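Local coordinates for protein silicatein alpha (Tethya aurantium, PDB 6ZQ3) that is a papain-family protein of sponge spicules that probably promotes silica formation, its family relatives being cysteine-type peptidases, at residues N53-S58 / H64-G69; V59-H64 / A74-V79; S122-A127 / C207-D212. All coordinates share one frame; numbering follows the deposited sequence.

Contact 1: N53-S58 / H64-G69; sequences NIIDCS and HGCKGG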
loop_
_atom_site.group_PDB
_atom_site.type_symbol
_atom_site.label_atom_id
_atom_site.label_comp_id
_atom_site.label_asym_id
_atom_site.label_seq_id
_atom_site.Cartn_x
_atom_site.Cartn_y
_atom_site.Cartn_z
ATOM N N ASN A 53 -4.126 -13.755 2.133
ATOM C CA ASN A 53 -5.580 -13.800 2.316
ATOM C C ASN A 53 -6.266 -13.092 1.161
ATOM O O ASN A 53 -7.186 -13.639 0.567
ATOM C CB ASN A 53 -5.944 -13.131 3.647
ATOM C CG ASN A 53 -7.320 -13.467 4.117
ATOM O OD1 ASN A 53 -7.632 -13.295 5.285
ATOM N ND2 ASN A 53 -8.154 -13.946 3.215
ATOM N N ILE A 54 -5.782 -11.892 0.839
ATOM C CA ILE A 54 -6.351 -11.081 -0.223
ATOM C C ILE A 54 -6.102 -11.741 -1.575
ATOM O O ILE A 54 -6.958 -11.698 -2.468
ATOM C CB ILE A 54 -5.744 -9.659 -0.264
ATOM C CG1 ILE A 54 -6.437 -8.723 0.712
ATOM C CG2 ILE A 54 -5.927 -9.039 -1.627
ATOM C CD1 ILE A 54 -6.249 -9.089 2.157
ATOM N N ILE A 55 -4.922 -12.319 -1.745
ATOM C CA ILE A 55 -4.592 -12.956 -3.026
ATOM C C ILE A 55 -5.478 -14.166 -3.275
ATOM O O ILE A 55 -6.119 -14.255 -4.322
ATOM C CB ILE A 55 -3.097 -13.341 -3.131
ATOM C CG1 ILE A 55 -2.275 -12.081 -3.387
ATOM C CG2 ILE A 55 -2.862 -14.321 -4.275
ATOM C CD1 ILE A 55 -0.866 -12.134 -2.836
ATOM N N ASP A 56 -5.519 -15.077 -2.307
ATOM C CA ASP A 56 -6.344 -16.263 -2.442
ATOM C C ASP A 56 -7.844 -15.994 -2.598
ATOM O O ASP A 56 -8.502 -16.726 -3.343
ATOM C CB ASP A 56 -6.139 -17.205 -1.255
ATOM C CG ASP A 56 -4.736 -17.703 -1.164
ATOM O OD1 ASP A 56 -4.006 -17.586 -2.177
ATOM O OD2 ASP A 56 -4.354 -18.202 -0.086
ATOM N N CYS A 57 -8.392 -14.986 -1.918
ATOM C CA CYS A 57 -9.868 -14.941 -1.713
ATOM C C CYS A 57 -10.620 -13.810 -2.399
ATOM O O CYS A 57 -11.842 -13.791 -2.368
ATOM C CB CYS A 57 -10.205 -14.902 -0.223
ATOM S SG CYS A 57 -9.235 -16.044 0.791
ATOM N N SER A 58 -9.921 -12.872 -3.022
ATOM C CA SER A 58 -10.606 -11.748 -3.636
ATOM C C SER A 58 -10.816 -11.894 -5.145
ATOM O O SER A 58 -11.133 -10.916 -5.809
ATOM C CB SER A 58 -9.860 -10.440 -3.325
ATOM O OG SER A 58 -8.693 -10.302 -4.112
ATOM N N HIS A 64 -7.122 -10.488 -9.629
ATOM C CA HIS A 64 -6.551 -11.561 -10.446
ATOM C C HIS A 64 -5.465 -12.367 -9.703
ATOM O O HIS A 64 -4.423 -12.670 -10.243
ATOM C CB HIS A 64 -5.934 -10.979 -11.721
ATOM C CG HIS A 64 -6.840 -10.064 -12.482
ATOM N ND1 HIS A 64 -7.220 -10.312 -13.785
ATOM C CD2 HIS A 64 -7.424 -8.892 -12.138
ATOM C CE1 HIS A 64 -8.005 -9.338 -14.206
ATOM N NE2 HIS A 64 -8.148 -8.465 -13.223
ATOM N N GLY A 65 -5.698 -12.703 -8.452
ATOM C CA GLY A 65 -4.685 -13.408 -7.701
ATOM C C GLY A 65 -3.330 -12.745 -7.872
ATOM O O GLY A 65 -3.189 -11.554 -7.611
ATOM N N CYS A 66 -2.343 -13.533 -8.308
ATOM C CA CYS A 66 -0.954 -13.066 -8.474
ATOM C C CYS A 66 -0.680 -12.301 -9.749
ATOM O O CYS A 66 0.422 -11.787 -9.913
ATOM C CB CYS A 66 0.035 -14.231 -8.377
ATOM S SG CYS A 66 0.486 -14.618 -6.667
ATOM N N LYS A 67 -1.676 -12.187 -10.624
ATOM C CA LYS A 67 -1.502 -11.485 -11.898
ATOM C C LYS A 67 -1.877 -9.999 -11.877
ATOM O O LYS A 67 -1.750 -9.312 -12.891
ATOM C CB LYS A 67 -2.281 -12.200 -13.006
ATOM N N GLY A 68 -2.336 -9.504 -10.732
ATOM C CA GLY A 68 -2.726 -8.094 -10.606
ATOM C C GLY A 68 -4.062 -7.907 -9.925
ATOM O O GLY A 68 -4.726 -8.878 -9.573
ATOM N N GLY A 69 -4.454 -6.639 -9.754
ATOM C CA GLY A 69 -5.717 -6.243 -9.124
ATOM C C GLY A 69 -5.688 -4.810 -8.584
ATOM O O GLY A 69 -4.799 -4.071 -8.912
HETATM O O HOH W 1 -7.171 -11.911 -5.638
#
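Peptide planes are the flat groups here: CG2 of Ile55 lies over one face of the Gly65-Cys66 peptide, 4.0 Å from Gly65 C, and Ile55 O meets Gly65 CA at 3.8 Å. Gly65 N gives a long, weak bond to water 1, 3.3 Å away. Ile55 turns CG1 beside its own backbone N (chi1 -76°), which places CG2 anti to that N and against the loop, where it also meets Cys66 SG at 4.1 Å. A beta-branched residue suits this place, since its short branch packs on the loop while CG1 is turned another way.

No direct hydrogen bond joins the two segments; water 1 does the polar work. It donates to Ile55 O (2.9 Å from the water) and to Ser58 OG (2.7 Å from the water), satisfying a carbonyl near the helix C-terminus. Ser58, the first residue to leave the helix, folds its hydroxyl back to donate to Ile54 O (OG to O 2.8 Å, C=O...donor angle 152°). Its own backbone N reaches the same oxygen from the opposite face of the carbonyl plane.

On the loop side, His64 to Lys67 form a type II' beta turn, closed by Lys67 N on His64 O at 2.8 Å. Gly65 takes the positive phi of its second position, and Gly68 has backbone angles that only glycine accepts easily.

Disulfides from Cys66 to Cys23 and from Cys57 to Cys99 tie both segments into the helical domain of the papain fold. On helix 51-57, Ile54 touches Ala28 and Met32 of helix 26-43, Ala74 of helix 71-80 and Val84 of strand 84-85.

Contact 2: V59-H64 / A74-V79; sequences VPYGNH and AFLYVV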
loop_
_atom_site.group_PDB
_atom_site.type_symbol
_atom_site.label_atom_id
_atom_site.label_comp_id
_atom_site.label_asym_id
_atom_site.label_seq_id
_atom_site.Cartn_x
_atom_site.Cartn_y
_atom_site.Cartn_z
ATOM N N VAL A 59 -10.666 -13.099 -5.693
ATOM C CA VAL A 59 -10.894 -13.306 -7.145
ATOM C C VAL A 59 -12.327 -12.964 -7.555
ATOM O O VAL A 59 -12.525 -12.353 -8.605
ATOM C CB VAL A 59 -10.507 -14.729 -7.627
ATOM C CG1 VAL A 59 -10.988 -14.984 -9.048
ATOM C CG2 VAL A 59 -9.004 -14.876 -7.592
ATOM N N PRO A 60 -13.319 -13.338 -6.724
ATOM C CA PRO A 60 -14.703 -13.009 -7.031
ATOM C C PRO A 60 -15.074 -11.546 -6.847
ATOM O O PRO A 60 -16.163 -11.147 -7.293
ATOM C CB PRO A 60 -15.504 -13.869 -6.058
ATOM C CG PRO A 60 -14.567 -14.953 -5.636
ATOM C CD PRO A 60 -13.237 -14.267 -5.581
ATOM N N TYR A 61 -14.206 -10.746 -6.219
ATOM C CA TYR A 61 -14.476 -9.302 -6.119
ATOM C C TYR A 61 -13.797 -8.574 -7.251
ATOM O O TYR A 61 -13.953 -7.374 -7.384
ATOM C CB TYR A 61 -14.098 -8.748 -4.748
ATOM C CG TYR A 61 -14.863 -9.454 -3.672
ATOM C CD1 TYR A 61 -14.441 -10.690 -3.203
ATOM C CD2 TYR A 61 -16.048 -8.929 -3.162
ATOM C CE1 TYR A 61 -15.156 -11.374 -2.237
ATOM C CE2 TYR A 61 -16.779 -9.612 -2.186
ATOM C CZ TYR A 61 -16.317 -10.830 -1.725
ATOM O OH TYR A 61 -16.991 -11.527 -0.753
ATOM N N GLY A 62 -13.078 -9.315 -8.092
ATOM C CA GLY A 62 -12.551 -8.771 -9.331
ATOM C C GLY A 62 -11.056 -8.552 -9.346
ATOM O O GLY A 62 -10.567 -7.869 -10.222
ATOM N N ASN A 63 -10.332 -9.123 -8.383
ATOM C CA ASN A 63 -8.876 -9.199 -8.451
ATOM C C ASN A 63 -8.402 -10.460 -9.243
ATOM O O ASN A 63 -9.192 -11.373 -9.483
ATOM C CB ASN A 63 -8.294 -9.221 -7.037
ATOM C CG ASN A 63 -8.418 -7.883 -6.328
ATOM O OD1 ASN A 63 -8.495 -6.840 -6.970
ATOM N ND2 ASN A 63 -8.423 -7.905 -4.987
ATOM N N HIS A 64 -7.122 -10.488 -9.629
ATOM C CA HIS A 64 -6.551 -11.561 -10.446
ATOM C C HIS A 64 -5.465 -12.367 -9.703
ATOM O O HIS A 64 -4.423 -12.670 -10.243
ATOM C CB HIS A 64 -5.934 -10.979 -11.721
ATOM C CG HIS A 64 -6.840 -10.064 -12.482
ATOM N ND1 HIS A 64 -7.220 -10.312 -13.785
ATOM C CD2 HIS A 64 -7.424 -8.892 -12.138
ATOM C CE1 HIS A 64 -8.005 -9.338 -14.206
ATOM N NE2 HIS A 64 -8.148 -8.465 -13.223
ATOM N N ALA A 74 -9.758 -4.982 -3.142
ATOM C CA ALA A 74 -9.253 -5.637 -1.902
ATOM C C ALA A 74 -9.985 -5.151 -0.641
ATOM O O ALA A 74 -10.246 -5.917 0.295
ATOM C CB ALA A 74 -7.743 -5.424 -1.737
ATOM N N PHE A 75 -10.313 -3.872 -0.614
ATOM C CA PHE A 75 -11.059 -3.316 0.507
ATOM C C PHE A 75 -12.508 -3.849 0.577
ATOM O O PHE A 75 -13.009 -4.133 1.674
ATOM C CB PHE A 75 -11.054 -1.798 0.420
ATOM C CG PHE A 75 -9.715 -1.168 0.676
ATOM C CD1 PHE A 75 -8.863 -1.656 1.650
ATOM C CD2 PHE A 75 -9.342 -0.031 -0.005
ATOM C CE1 PHE A 75 -7.647 -1.045 1.907
ATOM C CE2 PHE A 75 -8.133 0.592 0.257
ATOM C CZ PHE A 75 -7.279 0.079 1.210
ATOM N N LEU A 76 -13.156 -3.970 -0.584
ATOM C CA LEU A 76 -14.509 -4.569 -0.732
ATOM C C LEU A 76 -14.545 -6.006 -0.188
ATOM O O LEU A 76 -15.392 -6.357 0.628
ATOM C CB LEU A 76 -14.883 -4.573 -2.218
ATOM C CG LEU A 76 -16.320 -4.475 -2.715
ATOM C CD1 LEU A 76 -17.135 -3.457 -1.916
ATOM C CD2 LEU A 76 -16.299 -4.095 -4.197
ATOM N N TYR A 77 -13.586 -6.828 -0.621
ATOM C CA TYR A 77 -13.396 -8.133 -0.026
ATOM C C TYR A 77 -13.313 -8.049 1.509
ATOM O O TYR A 77 -14.067 -8.709 2.207
ATOM C CB TYR A 77 -12.138 -8.812 -0.564
ATOM C CG TYR A 77 -11.823 -10.056 0.232
ATOM C CD1 TYR A 77 -12.514 -11.236 0.010
ATOM C CD2 TYR A 77 -10.885 -10.034 1.249
ATOM C CE1 TYR A 77 -12.243 -12.363 0.753
ATOM C CE2 TYR A 77 -10.624 -11.159 2.003
ATOM C CZ TYR A 77 -11.306 -12.319 1.748
ATOM O OH TYR A 77 -11.030 -13.443 2.487
ATOM N N VAL A 78 -12.409 -7.241 2.050
ATOM C CA VAL A 78 -12.352 -7.126 3.509
ATOM C C VAL A 78 -13.711 -6.766 4.117
ATOM O O VAL A 78 -14.086 -7.363 5.125
ATOM C CB VAL A 78 -11.302 -6.128 3.999
ATOM C CG1 VAL A 78 -11.300 -6.070 5.519
ATOM C CG2 VAL A 78 -9.904 -6.528 3.504
ATOM N N VAL A 79 -14.433 -5.799 3.525
ATOM C CA VAL A 79 -15.716 -5.312 4.085
ATOM C C VAL A 79 -16.796 -6.423 3.992
ATOM O O VAL A 79 -17.442 -6.754 4.993
ATOM C CB VAL A 79 -16.245 -4.037 3.348
ATOM C CG1 VAL A 79 -17.639 -3.628 3.857
ATOM C CG2 VAL A 79 -15.283 -2.862 3.451
#
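Tyr61 of the connecting loop passes closest to Tyr77 of helix 71-80, with CA atoms 6.3 Å apart, and farther on Asn63 comes alongside Ala74. Tyr77 CA stands 4.0 Å from the centroid of the Tyr61 ring and 4° off its normal, a CH-pi contact over the face. With CG anti to the backbone N (chi1 170°), Tyr77 sends its ring out on that same side, past Tyr61 CE1, and turns an edge to the face: an offset edge-to-face pair with planes at 77°. Tyr61 CE1 and Tyr77 CD1 are the nearest atoms, 3.5 Å apart. Farther round the ring, Tyr61 CD2 comes to 4.5 Å from Leu76 CG.

Asn63 lays its amide beside the helix, ND2 3.7 Å from Ala74 N, but its hydrogen bonds go to Ser58 OG through ND2 and to Asn70 N through OD1. Ala74, whose small methyl points largely away, probably lets it lie against the helix backbone.

With Tyr61 cut back to an alanine, Tyr77 would probably lose its aromatic partner and part of the helix be uncovered. In this helical domain of the papain fold, aromatic and dispersion forces thus hold loop to helix, neighbouring loop residues satisfying the buried amide.

Contact 3: S122-A127 / C207-D212; sequences SDLEAA and CGIASD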
loop_
_atom_site.group_PDB
_atom_site.type_symbol
_atom_site.label_atom_id
_atom_site.label_comp_id
_atom_site.label_asym_id
_atom_site.label_seq_id
_atom_site.Cartn_x
_atom_site.Cartn_y
_atom_site.Cartn_z
ATOM N N SER A 122 -2.355 17.932 -2.261
ATOM C CA SER A 122 -2.647 18.630 -1.001
ATOM C C SER A 122 -3.716 17.882 -0.182
ATOM O O SER A 122 -3.644 17.855 1.037
ATOM C CB SER A 122 -3.087 20.052 -1.280
ATOM O OG SER A 122 -4.238 20.033 -2.092
ATOM N N ASP A 123 -4.588 17.170 -0.889
ATOM C CA ASP A 123 -5.595 16.336 -0.258
ATOM C C ASP A 123 -4.876 15.064 0.202
ATOM O O ASP A 123 -5.175 14.524 1.267
ATOM C CB ASP A 123 -6.710 15.993 -1.243
ATOM N N LEU A 124 -3.928 14.594 -0.610
ATOM C CA LEU A 124 -3.143 13.415 -0.278
ATOM C C LEU A 124 -2.301 13.681 0.985
ATOM O O LEU A 124 -2.245 12.843 1.886
ATOM C CB LEU A 124 -2.262 13.002 -1.464
ATOM C CG LEU A 124 -1.292 11.820 -1.295
ATOM C CD1 LEU A 124 -1.940 10.591 -0.683
ATOM C CD2 LEU A 124 -0.679 11.462 -2.643
ATOM N N GLU A 125 -1.677 14.850 1.069
ATOM C CA GLU A 125 -0.880 15.195 2.252
ATOM C C GLU A 125 -1.780 15.291 3.466
ATOM O O GLU A 125 -1.483 14.745 4.515
ATOM C CB GLU A 125 -0.112 16.513 2.060
ATOM N N ALA A 126 -2.911 15.956 3.307
ATOM C CA ALA A 126 -3.879 16.054 4.385
ATOM C C ALA A 126 -4.294 14.663 4.881
ATOM O O ALA A 126 -4.416 14.445 6.084
ATOM C CB ALA A 126 -5.088 16.880 3.940
ATOM N N ALA A 127 -4.491 13.708 3.972
ATOM C CA ALA A 127 -4.827 12.329 4.383
ATOM C C ALA A 127 -3.699 11.696 5.164
ATOM O O ALA A 127 -3.926 11.085 6.207
ATOM C CB ALA A 127 -5.160 11.472 3.188
ATOM N N CYS A 207 4.409 10.757 -11.744
ATOM C CA CYS A 207 4.213 9.296 -11.675
ATOM C C CYS A 207 2.785 8.866 -11.270
ATOM O O CYS A 207 2.508 7.665 -11.023
ATOM C CB CYS A 207 5.275 8.658 -10.766
ATOM S SG CYS A 207 6.961 9.009 -11.343
ATOM N N GLY A 208 1.891 9.851 -11.231
ATOM C CA GLY A 208 0.497 9.634 -10.895
ATOM C C GLY A 208 0.328 9.140 -9.483
ATOM O O GLY A 208 -0.516 8.287 -9.235
ATOM N N ILE A 209 1.132 9.674 -8.563
ATOM C CA ILE A 209 1.091 9.250 -7.163
ATOM C C ILE A 209 -0.244 9.574 -6.455
ATOM O O ILE A 209 -0.649 8.878 -5.510
ATOM C CB ILE A 209 2.291 9.836 -6.370
ATOM C CG1 ILE A 209 2.553 9.011 -5.114
ATOM C CG2 ILE A 209 2.075 11.299 -6.010
ATOM C CD1 ILE A 209 3.561 9.645 -4.206
ATOM N N ALA A 210 -0.929 10.611 -6.928
ATOM C CA ALA A 210 -2.178 11.043 -6.337
ATOM C C ALA A 210 -3.383 10.823 -7.249
ATOM O O ALA A 210 -4.464 11.329 -6.947
ATOM C CB ALA A 210 -2.076 12.518 -5.942
ATOM N N SER A 211 -3.211 10.069 -8.345
ATOM C CA SER A 211 -4.323 9.685 -9.238
ATOM C C SER A 211 -5.347 8.688 -8.651
ATOM O O SER A 211 -6.534 8.835 -8.889
ATOM C CB SER A 211 -3.779 9.111 -10.560
ATOM O OG SER A 211 -3.051 10.104 -11.273
ATOM N N ASP A 212 -4.871 7.675 -7.919
ATOM C CA ASP A 212 -5.695 6.596 -7.354
ATOM C C ASP A 212 -5.237 6.216 -5.928
ATOM O O ASP A 212 -4.798 5.072 -5.649
ATOM C CB ASP A 212 -5.661 5.351 -8.266
#
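Leu124 reaches from helix 121-130 to Ala210 in the beta domain of the papain fold, where that helix packs against the sheet and the loop leading into strand 214-217. Its conformation explains the reach: CG stands opposite the backbone N (chi1 177°), and with CD1 turned aside (chi2 49°) the CD2 branch continues the chain outward. CD2 alone does the touching, ending 3.7 Å from Ala210 CB. Alanine suits that spot because its single methyl, directed at the helix, takes the leucine methyl against its flank and fills little space.

Ile209 approaches beside it. Its CG1 is swung roughly opposite its own N (chi1 -159°), and CG2 is the branch that comes to Leu124 CD2, at 4.4 Å. Both residues also touch Trp181 and Ile169 of the sheet, so the pair belongs to a larger apolar layer.

Nearby, the loop is anchored by the Cys207-Cys158 disulfide and by Ala210 N bonding Asn205 OD1. Across the contact itself no hydrogen bond forms, and dispersion between methyls does the joining. The same CD2 methyl also rests against a backbone oxygen, 3.9 Å from Ile209 O.

How the contacts relate
Contacts 1 and 2 are neighbours in the helical domain, their centres about 8 Å apart; their segments alternate along the chain, and His64 belongs to both. Each joins the loop between helices 51-57 and 71-80 to one of those helices, so successive parts of the loop meet different helices. Contact 3 lies in the beta domain, its centre about 25 Å from that of contact 1, and touches neither. All three are largely buried, though contact 2 reaches the surface at Leu76 and Tyr61. Chemistry follows place: a water bridges a helix end in contact 1, aromatic rings meet in contact 2, and aliphatic methyls dominate contact 3.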